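PDB 6SLN: RagA protein from Porphyromonas gingivalis, which probably imports nutrients across the outer membrane as a receptor of the TonB-dependent family. Local coordinates for residues A[137-142]-A[344-349]. Residues are numbered along the deposited sequence; the frame is centred on the assembly and turned at random.
Sequences DPTAVA and ANFKRY
The ring of Pro-138 lies directly against the backbone at the start of a barrel strand, so a plug loop meets the barrel wall through carbon and main chain, with no hydrogen bond between the two segments. CD of Pro-138 packs on CB of Ala-344 at 3.6 Å, CG sits 3.8 Å from CA of Asn-345, and CB lies 4.0 Å from N of Phe-346; the pyrrolidine thus spans three consecutive residues. Beside it, the methyl CG2 of Thr-139 approaches O of Asn-345 and also reaches the edge of the Phe-346 ring, 4.1 Å from CD2 and near the ring plane. The Phe-346 side chain also touches Ala-116 and Ala-173 of the plug.

The loop is shaped by a type I turn from Asp-137 to Ala-140, closed by the bond from Ala-140 N to Asp-137 O. An Asx turn is superimposed on it: OD1 of Asp-137 takes Thr-139 N at 2.8 Å, nearly along its C-O axis, and the hydroxyl OG1 of the same threonine at 2.6 Å from above the carboxylate plane. OG1 is also hydrogen-bonded to OG of Ser-378, while OD2 of Asp-137 accepts from Ala-379 N, just past strand 363-377, the neighbour of strand 345-360 in the barrel.

The carboxylate of Asp-137 and the hydroxyl of Thr-139 are therefore engaged in shaping the loop and in bonds to the loop that follows strand 363-377, which implies that the meeting of 137-142 with 344-349 itself rests on van der Waals contact.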
loop_
_atom_site.group_PDB
_atom_site.type_symbol
_atom_site.label_atom_id
_atom_site.label_comp_id
_atom_site.label_asym_id
_atom_site.label_seq_id
_atom_site.Cartn_x
_atom_site.Cartn_y
_atom_site.Cartn_z
ATOM N N ASP A 137 11.261 -25.853 -7.413
ATOM C CA ASP A 137 11.200 -24.407 -7.469
ATOM C C ASP A 137 12.316 -23.795 -6.611
ATOM O O ASP A 137 12.464 -24.169 -5.440
ATOM C CB ASP A 137 9.822 -23.975 -6.979
ATOM C CG ASP A 137 9.597 -22.500 -7.093
ATOM O OD1 ASP A 137 10.385 -21.727 -6.476
ATOM O OD2 ASP A 137 8.603 -22.128 -7.767
ATOM N N PRO A 138 13.114 -22.869 -7.152
ATOM C CA PRO A 138 14.262 -22.354 -6.384
ATOM C C PRO A 138 13.876 -21.727 -5.061
ATOM O O PRO A 138 14.725 -21.646 -4.167
ATOM C CB PRO A 138 14.891 -21.316 -7.323
ATOM C CG PRO A 138 14.310 -21.581 -8.644
ATOM C CD PRO A 138 12.960 -22.189 -8.444
ATOM N N THR A 139 12.630 -21.280 -4.904
ATOM C CA THR A 139 12.174 -20.720 -3.641
ATOM C C THR A 139 11.461 -21.747 -2.778
ATOM O O THR A 139 10.734 -21.375 -1.854
ATOM C CB THR A 139 11.249 -19.522 -3.867
ATOM O OG1 THR A 139 10.084 -19.946 -4.578
ATOM C CG2 THR A 139 11.951 -18.451 -4.657
ATOM N N ALA A 140 11.639 -23.028 -3.066
ATOM C CA ALA A 140 11.010 -24.050 -2.248
ATOM C C ALA A 140 11.840 -24.307 -0.995
ATOM O O ALA A 140 13.078 -24.359 -1.043
ATOM C CB ALA A 140 10.826 -25.345 -3.035
ATOM N N VAL A 141 11.141 -24.470 0.127
ATOM C CA VAL A 141 11.743 -24.751 1.426
ATOM C C VAL A 141 11.512 -26.221 1.778
ATOM O O VAL A 141 10.401 -26.736 1.609
ATOM C CB VAL A 141 11.150 -23.829 2.498
ATOM C CG1 VAL A 141 12.056 -23.766 3.644
ATOM C CG2 VAL A 141 10.943 -22.458 1.925
ATOM N N ALA A 142 12.558 -26.898 2.253
ATOM C CA ALA A 142 12.437 -28.303 2.634
ATOM C C ALA A 142 11.589 -28.467 3.886
ATOM O O ALA A 142 11.552 -27.595 4.758
ATOM C CB ALA A 142 13.806 -28.924 2.897
ATOM N N ALA A 344 11.054 -18.495 -12.099
ATOM C CA ALA A 344 11.223 -18.670 -10.667
ATOM C C ALA A 344 12.707 -18.572 -10.373
ATOM O O ALA A 344 13.542 -18.970 -11.186
ATOM C CB ALA A 344 10.644 -20.000 -10.167
ATOM N N ASN A 345 13.027 -18.021 -9.210
ATOM C CA ASN A 345 14.427 -17.828 -8.896
ATOM C C ASN A 345 14.552 -17.344 -7.461
ATOM O O ASN A 345 13.593 -16.865 -6.845
ATOM C CB ASN A 345 15.081 -16.826 -9.840
ATOM C CG ASN A 345 14.251 -15.595 -10.018
ATOM O OD1 ASN A 345 14.278 -14.705 -9.183
ATOM N ND2 ASN A 345 13.478 -15.544 -11.098
ATOM N N PHE A 346 15.765 -17.477 -6.948
ATOM C CA PHE A 346 16.160 -16.938 -5.667
ATOM C C PHE A 346 17.492 -16.256 -5.905
ATOM O O PHE A 346 18.480 -16.926 -6.224
ATOM C CB PHE A 346 16.288 -18.041 -4.623
ATOM C CG PHE A 346 16.380 -17.539 -3.222
ATOM C CD1 PHE A 346 17.575 -17.068 -2.720
ATOM C CD2 PHE A 346 15.274 -17.543 -2.409
ATOM C CE1 PHE A 346 17.661 -16.613 -1.437
ATOM C CE2 PHE A 346 15.359 -17.094 -1.133
ATOM C CZ PHE A 346 16.555 -16.630 -0.644
ATOM N N LYS A 347 17.508 -14.931 -5.792
ATOM C CA LYS A 347 18.744 -14.164 -5.802
ATOM C C LYS A 347 18.957 -13.565 -4.417
ATOM O O LYS A 347 18.005 -13.111 -3.776
ATOM C CB LYS A 347 18.721 -13.050 -6.867
ATOM C CG LYS A 347 17.869 -13.349 -8.100
ATOM C CD LYS A 347 18.201 -12.399 -9.260
ATOM C CE LYS A 347 17.306 -12.652 -10.477
ATOM N NZ LYS A 347 15.931 -12.104 -10.277
ATOM N N ARG A 348 20.200 -13.571 -3.948
ATOM C CA ARG A 348 20.519 -12.888 -2.704
ATOM C C ARG A 348 21.878 -12.211 -2.816
ATOM O O ARG A 348 22.777 -12.703 -3.505
ATOM C CB ARG A 348 20.485 -13.852 -1.500
ATOM C CG ARG A 348 21.807 -14.545 -1.181
ATOM C CD ARG A 348 21.802 -15.131 0.233
ATOM N NE ARG A 348 21.538 -16.565 0.235
ATOM C CZ ARG A 348 22.418 -17.497 -0.122
ATOM N NH1 ARG A 348 23.636 -17.166 -0.513
ATOM N NH2 ARG A 348 22.073 -18.771 -0.091
ATOM N N TYR A 349 21.991 -11.053 -2.166
ATOM C CA TYR A 349 23.248 -10.349 -1.930
ATOM C C TYR A 349 23.443 -10.284 -0.418
ATOM O O TYR A 349 22.689 -9.593 0.276
ATOM C CB TYR A 349 23.224 -8.945 -2.528
ATOM C CG TYR A 349 22.867 -8.886 -3.997
ATOM C CD1 TYR A 349 21.557 -9.058 -4.418
ATOM C CD2 TYR A 349 23.838 -8.644 -4.965
ATOM C CE1 TYR A 349 21.225 -9.004 -5.755
ATOM C CE2 TYR A 349 23.508 -8.585 -6.302
ATOM C CZ TYR A 349 22.198 -8.765 -6.690
ATOM O OH TYR A 349 21.848 -8.711 -8.018
#